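PDB 6A3F: levoglucosan dehydrogenase from Pseudarthrobacter phenanthrenivorans, which catalyses the NAD(+)-dependent oxidation of levoglucosan (1,6-anhydro-beta-D-glucose) to 3-dehydrolevoglucosan. Local coordinates for residues 46-51 with 344-349; 52-57 with 365-370; 146-151 with 374-379; 159-164 with 337-342. All coordinates share one frame; numbering follows the deposited sequence.

Contact 1: residues 46-51 with 344-349; sequences PMFFWP and GLWPIP
Phe48 and Gly344 bring their backbones to 4.8 Å between CA atoms where helix 35-48 of the Rossmann domain ends and the loop 344-349, leading toward helix 355-371, passes by. No hydrogen bond links the two segments. Instead the CA of Gly344 makes a CH···O contact of 3.3 Å with the carbonyl O of Phe48, the last helical residue, and Phe49 then leaves the helical conformation. That CA also lies over one face of the Phe49 ring, a CH-pi contact 3.9 Å from the centroid. With no side chain, Gly344 lets the Phe49 ring lie directly over its CA. The Phe48 ring, with CG anti to its own carbonyl carbon (chi1 -80°), turns an edge to the six-membered ring of Trp346 in an offset edge-to-face pair, planes at 71°. The indole N-H of Trp346 is held by Glu357, leaving the benzo end to meet phenylalanine. Lys36 of the second subunit makes a cation-pi contact with Phe48 and hydrogen bonds to the O atoms of Gly344 and Leu345, so the junction also belongs to the tetramer interface. Methyl CD2 of Leu345 sits at the Phe48 ring edge, 4.0 Å from CD2 of Phe48.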
loop_
_atom_site.group_PDB
_atom_site.type_symbol
_atom_site.label_atom_id
_atom_site.label_comp_id
_atom_site.label_asym_id
_atom_site.label_seq_id
_atom_site.Cartn_x
_atom_site.Cartn_y
_atom_site.Cartn_z
ATOM N N PRO B 46 23.865 -10.639 -23.048
ATOM C CA PRO B 46 23.873 -12.054 -23.508
ATOM C C PRO B 46 23.757 -13.104 -22.372
ATOM O O PRO B 46 23.373 -14.254 -22.618
ATOM C CB PRO B 46 25.208 -12.151 -24.253
ATOM C CG PRO B 46 26.084 -11.131 -23.576
ATOM C CD PRO B 46 25.159 -9.978 -23.268
ATOM N N MET B 47 24.115 -12.759 -21.152
ATOM C CA MET B 47 23.919 -13.654 -20.023
ATOM C C MET B 47 22.420 -13.915 -19.858
ATOM O O MET B 47 22.044 -15.024 -19.497
ATOM C CB MET B 47 24.443 -13.089 -18.699
ATOM C CG MET B 47 25.878 -12.627 -18.736
ATOM S SD MET B 47 26.324 -11.929 -17.124
ATOM C CE MET B 47 28.062 -11.514 -17.333
ATOM N N PHE B 48 21.603 -12.891 -20.103
ATOM C CA PHE B 48 20.163 -12.949 -19.835
ATOM C C PHE B 48 19.406 -13.554 -21.007
ATOM O O PHE B 48 18.444 -14.304 -20.819
ATOM C CB PHE B 48 19.643 -11.540 -19.504
ATOM C CG PHE B 48 19.922 -11.113 -18.077
ATOM C CD1 PHE B 48 21.157 -11.318 -17.495
ATOM C CD2 PHE B 48 18.954 -10.501 -17.306
ATOM C CE1 PHE B 48 21.412 -10.933 -16.187
ATOM C CE2 PHE B 48 19.201 -10.143 -15.987
ATOM C CZ PHE B 48 20.426 -10.358 -15.425
ATOM N N PHE B 49 19.836 -13.184 -22.213
ATOM C CA PHE B 49 19.111 -13.552 -23.404
ATOM C C PHE B 49 20.062 -14.338 -24.313
ATOM O O PHE B 49 20.918 -13.731 -24.978
ATOM C CB PHE B 49 18.630 -12.288 -24.113
ATOM C CG PHE B 49 17.573 -11.490 -23.407
ATOM C CD1 PHE B 49 16.228 -11.785 -23.576
ATOM C CD2 PHE B 49 17.911 -10.435 -22.575
ATOM C CE1 PHE B 49 15.242 -11.034 -22.967
ATOM C CE2 PHE B 49 16.916 -9.705 -21.951
ATOM C CZ PHE B 49 15.578 -9.978 -22.177
ATOM N N TRP B 50 19.925 -15.661 -24.315
ATOM C CA TRP B 50 20.908 -16.538 -24.939
ATOM C C TRP B 50 20.236 -17.682 -25.726
ATOM O O TRP B 50 19.343 -18.382 -25.211
ATOM C CB TRP B 50 21.877 -17.103 -23.909
ATOM C CG TRP B 50 23.021 -17.813 -24.564
ATOM C CD1 TRP B 50 23.128 -19.158 -24.803
ATOM C CD2 TRP B 50 24.193 -17.212 -25.137
ATOM N NE1 TRP B 50 24.311 -19.429 -25.443
ATOM C CE2 TRP B 50 24.985 -18.262 -25.655
ATOM C CE3 TRP B 50 24.673 -15.905 -25.227
ATOM C CZ2 TRP B 50 26.229 -18.043 -26.250
ATOM C CZ3 TRP B 50 25.900 -15.689 -25.807
ATOM C CH2 TRP B 50 26.660 -16.744 -26.336
ATOM N N PRO B 51 20.655 -17.914 -26.969
ATOM C CA PRO B 51 21.718 -17.194 -27.709
ATOM C C PRO B 51 21.400 -15.724 -27.997
ATOM O O PRO B 51 20.283 -15.381 -28.331
ATOM C CB PRO B 51 21.794 -17.908 -29.080
ATOM C CG PRO B 51 21.168 -19.253 -28.835
ATOM C CD PRO B 51 20.073 -18.964 -27.825
ATOM N N GLY B 344 14.015 -13.754 -20.319
ATOM C CA GLY B 344 15.382 -13.237 -20.049
ATOM C C GLY B 344 15.624 -12.894 -18.583
ATOM O O GLY B 344 16.756 -12.526 -18.244
ATOM N N LEU B 345 14.659 -13.068 -17.692
ATOM C CA LEU B 345 14.802 -12.473 -16.346
ATOM C C LEU B 345 14.753 -13.573 -15.269
ATOM O O LEU B 345 15.452 -14.561 -15.355
ATOM C CB LEU B 345 13.696 -11.402 -16.179
ATOM C CG LEU B 345 13.752 -10.306 -17.250
ATOM C CD1 LEU B 345 12.574 -9.366 -17.198
ATOM C CD2 LEU B 345 15.066 -9.572 -17.133
ATOM N N TRP B 346 14.066 -13.312 -14.161
ATOM C CA TRP B 346 14.258 -14.090 -12.952
ATOM C C TRP B 346 13.275 -15.266 -12.877
ATOM O O TRP B 346 12.244 -15.217 -13.507
ATOM C CB TRP B 346 14.154 -13.188 -11.710
ATOM C CG TRP B 346 15.125 -12.047 -11.748
ATOM C CD1 TRP B 346 14.805 -10.718 -11.697
ATOM C CD2 TRP B 346 16.558 -12.104 -11.859
ATOM N NE1 TRP B 346 15.930 -9.949 -11.732
ATOM C CE2 TRP B 346 17.026 -10.765 -11.842
ATOM C CE3 TRP B 346 17.507 -13.117 -11.937
ATOM C CZ2 TRP B 346 18.376 -10.437 -11.903
ATOM C CZ3 TRP B 346 18.844 -12.798 -12.024
ATOM C CH2 TRP B 346 19.278 -11.466 -12.040
ATOM N N PRO B 347 13.620 -16.295 -12.080
ATOM C CA PRO B 347 12.895 -17.567 -12.036
ATOM C C PRO B 347 11.467 -17.438 -11.512
ATOM O O PRO B 347 10.638 -18.294 -11.840
ATOM C CB PRO B 347 13.698 -18.529 -11.124
ATOM C CG PRO B 347 14.893 -17.758 -10.660
ATOM C CD PRO B 347 14.918 -16.489 -11.483
ATOM N N ILE B 348 11.192 -16.414 -10.685
ATOM C CA ILE B 348 9.943 -16.188 -10.091
ATOM C C ILE B 348 9.613 -14.701 -10.098
ATOM O O ILE B 348 10.534 -13.868 -10.145
ATOM C CB ILE B 348 9.868 -16.716 -8.642
ATOM C CG1 ILE B 348 11.012 -16.185 -7.792
ATOM C CG2 ILE B 348 9.784 -18.240 -8.623
ATOM C CD1 ILE B 348 10.819 -16.522 -6.331
ATOM N N PRO B 349 8.333 -14.382 -9.971
ATOM C CA PRO B 349 7.961 -12.971 -9.795
ATOM C C PRO B 349 8.555 -12.449 -8.479
ATOM O O PRO B 349 8.733 -13.223 -7.534
ATOM C CB PRO B 349 6.432 -12.942 -9.724
ATOM C CG PRO B 349 6.015 -14.229 -10.401
ATOM C CD PRO B 349 7.098 -15.190 -9.972
#

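Contact 2: residues 52-57 with 365-370; sequences APALPV and DFFKAI
This is an apolar contact without hydrogen bonds, joining residues 52-57, which run into strand 55-62 of the parallel Rossmann sheet, to helix 355-371, which comes some 300 residues later in the chain. The late helix thus packs against the nucleotide-binding domain, away from the annotated binding sites. Phe367 carries most of it. Its CB points toward the strand segment, and with CG beside the backbone N (chi1 -84°) the ring extends alongside Ala54 and Pro56. Pro56 lies over one face of that ring: its CG is 4.0 Å from the centroid and 17° off the normal, a CH-pi contact that suits proline, whose ring carbons present C-H bonds to the aromatic cloud. The small Ala54 approaches the same ring obliquely, CB to CD1 of Phe367 at 4.2 Å, and its single methyl takes little room, consistent with the backbone running close to the ring. Leu24, Tyr42, Met45 and Val96 also touch Phe367, so it is buried between sheet and helices. At the outer end Pro53 lies against the helix backbone itself. Lys368 can occupy this exposed edge because its chain, extended beyond CG, carries the ammonium away while CB stays 4.0 Å from Pro53 CG. The tightest approach is Pro53 CB to Lys368 CA, at 3.4 Å closer than usual van der Waals contact.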
loop_
_atom_site.group_PDB
_atom_site.type_symbol
_atom_site.label_atom_id
_atom_site.label_comp_id
_atom_site.label_asym_id
_atom_site.label_seq_id
_atom_site.Cartn_x
_atom_site.Cartn_y
_atom_site.Cartn_z
ATOM N N ALA B 52 22.412 -14.886 -27.873
ATOM C CA ALA B 52 22.239 -13.476 -28.030
ATOM C C ALA B 52 22.138 -13.128 -29.514
ATOM O O ALA B 52 22.707 -13.804 -30.354
ATOM C CB ALA B 52 23.368 -12.718 -27.371
ATOM N N PRO B 53 21.410 -12.048 -29.818
ATOM C CA PRO B 53 21.389 -11.579 -31.194
ATOM C C PRO B 53 22.817 -11.262 -31.674
ATOM O O PRO B 53 23.108 -11.482 -32.833
ATOM C CB PRO B 53 20.481 -10.338 -31.229
ATOM C CG PRO B 53 20.160 -10.004 -29.768
ATOM C CD PRO B 53 20.631 -11.169 -28.932
ATOM N N ALA B 54 23.665 -10.759 -30.788
ATOM C CA ALA B 54 25.053 -10.488 -31.093
ATOM C C ALA B 54 25.774 -10.235 -29.775
ATOM O O ALA B 54 25.123 -9.929 -28.784
ATOM C CB ALA B 54 25.179 -9.289 -32.008
ATOM N N LEU B 55 27.099 -10.343 -29.783
ATOM C CA LEU B 55 27.887 -10.211 -28.572
ATOM C C LEU B 55 28.406 -8.775 -28.455
ATOM O O LEU B 55 29.292 -8.392 -29.195
ATOM C CB LEU B 55 29.059 -11.199 -28.602
ATOM C CG LEU B 55 28.796 -12.550 -27.941
ATOM C CD1 LEU B 55 30.020 -13.454 -28.032
ATOM C CD2 LEU B 55 28.361 -12.355 -26.487
ATOM N N PRO B 56 27.868 -8.000 -27.511
ATOM C CA PRO B 56 28.371 -6.630 -27.375
ATOM C C PRO B 56 29.811 -6.680 -26.845
ATOM O O PRO B 56 30.126 -7.474 -25.958
ATOM C CB PRO B 56 27.422 -5.945 -26.381
ATOM C CG PRO B 56 26.187 -6.816 -26.385
ATOM C CD PRO B 56 26.700 -8.215 -26.642
ATOM N N VAL B 57 30.682 -5.853 -27.405
ATOM C CA VAL B 57 32.027 -5.726 -26.899
ATOM C C VAL B 57 32.218 -4.265 -26.476
ATOM O O VAL B 57 31.921 -3.343 -27.241
ATOM C CB VAL B 57 33.093 -6.143 -27.940
ATOM C CG1 VAL B 57 34.497 -5.821 -27.432
ATOM C CG2 VAL B 57 33.014 -7.610 -28.337
ATOM N N ASP B 365 16.932 -5.599 -27.283
ATOM C CA ASP B 365 16.086 -5.341 -28.422
ATOM C C ASP B 365 16.879 -4.557 -29.488
ATOM O O ASP B 365 16.625 -4.691 -30.690
ATOM C CB ASP B 365 14.817 -4.576 -28.044
ATOM C CG ASP B 365 13.754 -5.463 -27.335
ATOM O OD1 ASP B 365 13.865 -6.722 -27.348
ATOM O OD2 ASP B 365 12.833 -4.860 -26.773
ATOM N N PHE B 366 17.808 -3.754 -29.016
ATOM C CA PHE B 366 18.657 -2.919 -29.889
ATOM C C PHE B 366 19.530 -3.823 -30.773
ATOM O O PHE B 366 19.658 -3.639 -31.996
ATOM C CB PHE B 366 19.512 -2.014 -29.007
ATOM C CG PHE B 366 20.471 -1.110 -29.745
ATOM C CD1 PHE B 366 20.019 -0.196 -30.683
ATOM C CD2 PHE B 366 21.819 -1.134 -29.455
ATOM C CE1 PHE B 366 20.916 0.629 -31.361
ATOM C CE2 PHE B 366 22.707 -0.293 -30.115
ATOM C CZ PHE B 366 22.250 0.588 -31.072
ATOM N N PHE B 367 20.145 -4.784 -30.141
ATOM C CA PHE B 367 21.053 -5.701 -30.802
ATOM C C PHE B 367 20.282 -6.711 -31.680
ATOM O O PHE B 367 20.794 -7.123 -32.757
ATOM C CB PHE B 367 22.001 -6.337 -29.781
ATOM C CG PHE B 367 23.213 -5.498 -29.461
ATOM C CD1 PHE B 367 24.314 -5.501 -30.288
ATOM C CD2 PHE B 367 23.261 -4.696 -28.336
ATOM C CE1 PHE B 367 25.410 -4.695 -30.022
ATOM C CE2 PHE B 367 24.363 -3.901 -28.057
ATOM C CZ PHE B 367 25.444 -3.915 -28.893
ATOM N N LYS B 368 19.065 -7.076 -31.283
ATOM C CA LYS B 368 18.190 -7.910 -32.089
ATOM C C LYS B 368 17.872 -7.194 -33.419
ATOM O O LYS B 368 17.965 -7.799 -34.477
ATOM C CB LYS B 368 16.922 -8.219 -31.278
ATOM C CG LYS B 368 15.897 -9.096 -31.963
ATOM C CD LYS B 368 14.925 -9.833 -31.038
ATOM C CE LYS B 368 14.342 -11.037 -31.754
ATOM N NZ LYS B 368 13.150 -11.587 -31.067
ATOM N N ALA B 369 17.507 -5.915 -33.359
ATOM C CA ALA B 369 17.273 -5.104 -34.584
ATOM C C ALA B 369 18.527 -5.057 -35.473
ATOM O O ALA B 369 18.394 -5.121 -36.704
ATOM C CB ALA B 369 16.807 -3.712 -34.217
ATOM N N ILE B 370 19.712 -4.917 -34.874
ATOM C CA ILE B 370 20.954 -4.840 -35.619
ATOM C C ILE B 370 21.186 -6.160 -36.348
ATOM O O ILE B 370 21.388 -6.183 -37.568
ATOM C CB ILE B 370 22.150 -4.499 -34.717
ATOM C CG1 ILE B 370 22.057 -3.062 -34.198
ATOM C CG2 ILE B 370 23.470 -4.734 -35.456
ATOM C CD1 ILE B 370 23.096 -2.738 -33.111
#

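Contact 3: residues 146-151 with 374-379; sequences VHMVAF and GSVSPS
Strand 147-149, the last of the parallel Rossmann sheet in this chain, leads into the NADH site at Ala150, and its outer side is lined by the loop 374-379. One direct hydrogen bond joins them, Val149 N to Pro378 O at 3.0 Å, with an N-H···O angle of 160° and the donor tilted 32° from the carbonyl plane. The same carbonyl receives a CH···O contact from Met148 CA, while His147 O takes one from Ser379 CA at 3.3 Å. Farther back a water bridges the backbones, accepting from His147 N and Val376 N. Val376 turns its branched end to the strand: CG1 meets Met148 CG at 3.6 Å, and CG2 lies 3.9 Å from Met148 CE at the end of the long, flexible thioether chain. Pro378, after a cis peptide bond, sets CG 4.1 Å from Phe151 CB, near the plane of that ring. His147 takes the position between backbone N and carbonyl carbon (chi1 44°), which brings its ring beside Ser379 CB and lets ND1 accept from Phe380 N. Ser379 is an N-cap, its OG accepting from Ala381 N. The loop runs from helix 355-371, whose Phe366 and Ile370 touch Val146, along the sheet edge to helix 380-399.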
loop_
_atom_site.group_PDB
_atom_site.type_symbol
_atom_site.label_atom_id
_atom_site.label_comp_id
_atom_site.label_asym_id
_atom_site.label_seq_id
_atom_site.Cartn_x
_atom_site.Cartn_y
_atom_site.Cartn_z
ATOM N N VAL B 146 20.408 1.033 -37.277
ATOM C CA VAL B 146 19.455 0.973 -36.202
ATOM C C VAL B 146 19.702 2.197 -35.331
ATOM O O VAL B 146 20.869 2.469 -34.945
ATOM C CB VAL B 146 19.616 -0.323 -35.394
ATOM C CG1 VAL B 146 18.671 -0.316 -34.186
ATOM C CG2 VAL B 146 19.380 -1.540 -36.273
ATOM N N HIS B 147 18.650 2.936 -35.071
ATOM C CA HIS B 147 18.736 4.102 -34.216
ATOM C C HIS B 147 17.703 3.991 -33.087
ATOM O O HIS B 147 16.520 3.688 -33.342
ATOM C CB HIS B 147 18.535 5.399 -35.024
ATOM C CG HIS B 147 17.421 5.365 -36.009
ATOM N ND1 HIS B 147 16.195 5.895 -35.734
ATOM C CD2 HIS B 147 17.369 4.898 -37.279
ATOM C CE1 HIS B 147 15.417 5.744 -36.786
ATOM N NE2 HIS B 147 16.128 5.144 -37.757
ATOM N N MET B 148 18.144 4.327 -31.875
ATOM C CA MET B 148 17.288 4.141 -30.675
ATOM C C MET B 148 17.490 5.302 -29.706
ATOM O O MET B 148 18.618 5.757 -29.480
ATOM C CB MET B 148 17.642 2.820 -29.988
ATOM C CG MET B 148 16.581 2.301 -29.028
ATOM S SD MET B 148 17.051 0.736 -28.306
ATOM C CE MET B 148 15.501 0.268 -27.517
ATOM N N VAL B 149 16.388 5.781 -29.121
ATOM C CA VAL B 149 16.482 6.780 -28.033
ATOM C C VAL B 149 16.163 6.070 -26.697
ATOM O O VAL B 149 15.304 5.191 -26.673
ATOM C CB VAL B 149 15.594 8.014 -28.288
ATOM C CG1 VAL B 149 14.125 7.695 -28.408
ATOM C CG2 VAL B 149 15.837 9.094 -27.258
ATOM N N ALA B 150 16.872 6.427 -25.635
ATOM C CA ALA B 150 16.931 5.615 -24.375
ATOM C C ALA B 150 15.751 5.940 -23.450
ATOM O O ALA B 150 16.003 6.394 -22.300
ATOM C CB ALA B 150 18.236 5.884 -23.656
ATOM N N PHE B 151 14.518 5.770 -23.934
ATOM C CA PHE B 151 13.336 5.802 -23.044
ATOM C C PHE B 151 13.210 4.392 -22.401
ATOM O O PHE B 151 12.314 3.571 -22.696
ATOM C CB PHE B 151 12.082 6.261 -23.798
ATOM C CG PHE B 151 12.074 7.710 -24.204
ATOM C CD1 PHE B 151 12.293 8.710 -23.266
ATOM C CD2 PHE B 151 11.898 8.068 -25.537
ATOM C CE1 PHE B 151 12.285 10.046 -23.635
ATOM C CE2 PHE B 151 11.901 9.407 -25.908
ATOM C CZ PHE B 151 12.121 10.385 -24.960
ATOM N N GLY B 374 16.735 -5.010 -38.913
ATOM C CA GLY B 374 15.434 -4.352 -38.771
ATOM C C GLY B 374 15.540 -3.061 -37.963
ATOM O O GLY B 374 16.625 -2.488 -37.823
ATOM N N SER B 375 14.415 -2.620 -37.437
ATOM C CA SER B 375 14.376 -1.403 -36.654
ATOM C C SER B 375 13.848 -1.663 -35.230
ATOM O O SER B 375 13.330 -2.723 -34.937
ATOM C CB SER B 375 13.562 -0.399 -37.349
ATOM O OG SER B 375 12.240 -0.847 -37.383
ATOM N N VAL B 376 13.989 -0.656 -34.373
ATOM C CA VAL B 376 13.612 -0.760 -33.001
ATOM C C VAL B 376 12.737 0.429 -32.627
ATOM O O VAL B 376 12.746 1.526 -33.275
ATOM C CB VAL B 376 14.852 -0.889 -32.107
ATOM C CG1 VAL B 376 15.575 0.431 -31.919
ATOM C CG2 VAL B 376 14.512 -1.543 -30.791
ATOM N N SER B 377 11.929 0.195 -31.586
ATOM C CA SER B 377 11.113 1.234 -30.998
ATOM C C SER B 377 11.481 1.401 -29.517
ATOM O O SER B 377 11.679 0.372 -28.836
ATOM C CB SER B 377 9.656 0.856 -31.141
ATOM O OG SER B 377 8.849 1.950 -30.777
ATOM N N PRO B 378 11.614 2.629 -28.999
ATOM C CA PRO B 378 11.556 3.907 -29.739
ATOM C C PRO B 378 12.837 4.286 -30.501
ATOM O O PRO B 378 13.969 4.180 -29.973
ATOM C CB PRO B 378 11.265 4.918 -28.629
ATOM C CG PRO B 378 12.042 4.345 -27.431
ATOM C CD PRO B 378 12.069 2.846 -27.626
ATOM N N SER B 379 12.620 4.758 -31.733
ATOM C CA SER B 379 13.702 5.174 -32.628
ATOM C C SER B 379 13.909 6.689 -32.544
ATOM O O SER B 379 13.292 7.408 -31.764
ATOM C CB SER B 379 13.397 4.754 -34.044
ATOM O OG SER B 379 12.448 5.654 -34.619
HETATM O O HOH W 1 15.623 1.771 -35.343
#

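Contact 4: residues 159-164 with 337-342; sequences VALAKK and PAHPYG
Lys164 NZ and Ala338 O are joined through one water, which lies 2.7 Å from NZ and 2.7 Å from the carbonyl O, accepting from the lysine and donating to the alanine. The ammonium also forms a salt bridge with Asp326 of the third subunit, which probably stabilises its charge; an all-extended lysine has the length to reach both from helix 157-167. The rest of the contact is apolar. Pro340 presents its ring to the helix, CB to Ala160 CB at 3.7 Å and CD to Leu161 CD1 at 3.9 Å. Alanine keeps the helix surface low here, and its methyl also meets CE2 of Tyr341 obliquely at 3.6 Å. Leu161, with CG anti to the backbone N (chi1 179°), sends both methyls to His339 CD2, CD1 near the plane of the imidazole at its edge and CD2 obliquely, 3.7 Å away. His339 ND1 is turned to Gly336 N, leaving the carbon edge for leucine. Proline and tyrosine occupy the two central positions of a turn closed by Gly342 N to His339 O at 2.9 Å. With Tyr341 at phi 68°, this is a type II beta turn, packed on the helix that follows the Rossmann sheet in this Gfo/Idh/MocA-family enzyme.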
loop_
_atom_site.group_PDB
_atom_site.type_symbol
_atom_site.label_atom_id
_atom_site.label_comp_id
_atom_site.label_asym_id
_atom_site.label_seq_id
_atom_site.Cartn_x
_atom_site.Cartn_y
_atom_site.Cartn_z
ATOM N N VAL B 159 5.383 -2.344 -17.553
ATOM C CA VAL B 159 4.915 -1.416 -18.557
ATOM C C VAL B 159 4.628 -2.153 -19.883
ATOM O O VAL B 159 3.571 -1.919 -20.514
ATOM C CB VAL B 159 5.920 -0.263 -18.740
ATOM C CG1 VAL B 159 5.460 0.687 -19.864
ATOM C CG2 VAL B 159 6.128 0.457 -17.411
ATOM N N ALA B 160 5.505 -3.069 -20.264
ATOM C CA ALA B 160 5.250 -3.943 -21.435
ATOM C C ALA B 160 4.031 -4.835 -21.177
ATOM O O ALA B 160 3.320 -5.153 -22.107
ATOM C CB ALA B 160 6.453 -4.779 -21.728
ATOM N N LEU B 161 3.813 -5.260 -19.938
ATOM C CA LEU B 161 2.596 -6.008 -19.564
ATOM C C LEU B 161 1.340 -5.152 -19.776
ATOM O O LEU B 161 0.294 -5.638 -20.237
ATOM C CB LEU B 161 2.714 -6.438 -18.096
ATOM C CG LEU B 161 1.507 -7.214 -17.560
ATOM C CD1 LEU B 161 1.301 -8.491 -18.371
ATOM C CD2 LEU B 161 1.720 -7.585 -16.097
ATOM N N ALA B 162 1.382 -3.894 -19.363
ATOM C CA ALA B 162 0.258 -2.949 -19.606
ATOM C C ALA B 162 -0.054 -2.878 -21.111
ATOM O O ALA B 162 -1.229 -2.914 -21.557
ATOM C CB ALA B 162 0.608 -1.575 -19.092
ATOM N N LYS B 163 1.009 -2.792 -21.887
ATOM C CA LYS B 163 0.845 -2.749 -23.365
ATOM C C LYS B 163 0.177 -4.035 -23.868
ATOM O O LYS B 163 -0.751 -3.978 -24.710
ATOM C CB LYS B 163 2.197 -2.537 -24.038
ATOM C CG LYS B 163 2.193 -2.590 -25.557
ATOM C CD LYS B 163 1.438 -1.447 -26.172
ATOM C CE LYS B 163 1.673 -1.335 -27.672
ATOM N NZ LYS B 163 0.954 -0.167 -28.210
ATOM N N LYS B 164 0.541 -5.160 -23.287
ATOM C CA LYS B 164 0.008 -6.440 -23.719
ATOM C C LYS B 164 -1.505 -6.468 -23.443
ATOM O O LYS B 164 -2.308 -6.853 -24.333
ATOM C CB LYS B 164 0.726 -7.596 -23.039
ATOM C CG LYS B 164 0.100 -8.958 -23.331
ATOM C CD LYS B 164 0.507 -10.056 -22.418
ATOM C CE LYS B 164 0.057 -11.419 -22.931
ATOM N NZ LYS B 164 0.529 -12.531 -22.064
ATOM N N PRO B 337 8.156 -14.846 -15.137
ATOM C CA PRO B 337 8.245 -15.682 -16.365
ATOM C C PRO B 337 6.993 -15.583 -17.255
ATOM O O PRO B 337 7.117 -15.689 -18.500
ATOM C CB PRO B 337 8.497 -17.083 -15.779
ATOM C CG PRO B 337 9.315 -16.815 -14.522
ATOM C CD PRO B 337 8.618 -15.599 -13.957
ATOM N N ALA B 338 5.826 -15.332 -16.696
ATOM C CA ALA B 338 4.585 -15.356 -17.513
ATOM C C ALA B 338 4.418 -14.048 -18.315
ATOM O O ALA B 338 3.523 -13.957 -19.178
ATOM C CB ALA B 338 3.394 -15.621 -16.657
ATOM N N HIS B 339 5.250 -13.042 -18.016
ATOM C CA HIS B 339 5.018 -11.699 -18.480
ATOM C C HIS B 339 6.089 -11.286 -19.484
ATOM O O HIS B 339 7.090 -11.962 -19.632
ATOM C CB HIS B 339 4.943 -10.733 -17.290
ATOM C CG HIS B 339 4.067 -11.230 -16.198
ATOM N ND1 HIS B 339 4.564 -12.013 -15.155
ATOM C CD2 HIS B 339 2.738 -11.107 -15.998
ATOM C CE1 HIS B 339 3.555 -12.349 -14.369
ATOM N NE2 HIS B 339 2.427 -11.808 -14.844
ATOM N N PRO B 340 5.851 -10.187 -20.162
ATOM C CA PRO B 340 6.804 -9.810 -21.226
ATOM C C PRO B 340 8.243 -9.687 -20.700
ATOM O O PRO B 340 8.485 -9.206 -19.570
ATOM C CB PRO B 340 6.239 -8.508 -21.809
ATOM C CG PRO B 340 4.765 -8.623 -21.532
ATOM C CD PRO B 340 4.687 -9.279 -20.164
ATOM N N TYR B 341 9.153 -10.191 -21.542
ATOM C CA TYR B 341 10.605 -10.311 -21.353
ATOM C C TYR B 341 10.948 -11.334 -20.261
ATOM O O TYR B 341 12.125 -11.477 -19.902
ATOM C CB TYR B 341 11.268 -8.965 -21.009
ATOM C CG TYR B 341 10.917 -7.843 -21.941
ATOM C CD1 TYR B 341 11.249 -7.900 -23.285
ATOM C CD2 TYR B 341 10.188 -6.759 -21.486
ATOM C CE1 TYR B 341 10.891 -6.879 -24.159
ATOM C CE2 TYR B 341 9.843 -5.724 -22.341
ATOM C CZ TYR B 341 10.205 -5.783 -23.672
ATOM O OH TYR B 341 9.837 -4.742 -24.482
ATOM N N GLY B 342 9.948 -12.068 -19.733
ATOM C CA GLY B 342 10.197 -12.977 -18.638
ATOM C C GLY B 342 11.272 -14.004 -18.905
ATOM O O GLY B 342 11.927 -14.458 -17.951
HETATM O O HOH W 2 3.089 -12.231 -21.273
#

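In the fold
Contacts 1 and 3 are buried, whereas contacts 2 and 4 are only partly so, each with lysine at its outer margin. Contacts 2 and 3 both reach the parallel sheet: contact 2 at strand 55-62 and contact 3 at the far strand 147-149, with residues 365-370 also packing on Val146. Contacts 1 and 2 adjoin along the chain and also pack together, Pro46 touching Ala52, Leu55 and Pro56. Contacts 1 and 4 share the loop before helix 355-371; contact 1 borders the second subunit and contact 4 the third. Their chemistry differs: aromatic in contact 1, proline-on-phenylalanine in contact 2, a backbone hydrogen bond and apolar packing in contact 3, mainly proline and leucine packing with a water-bridged lysine at the rim in contact 4.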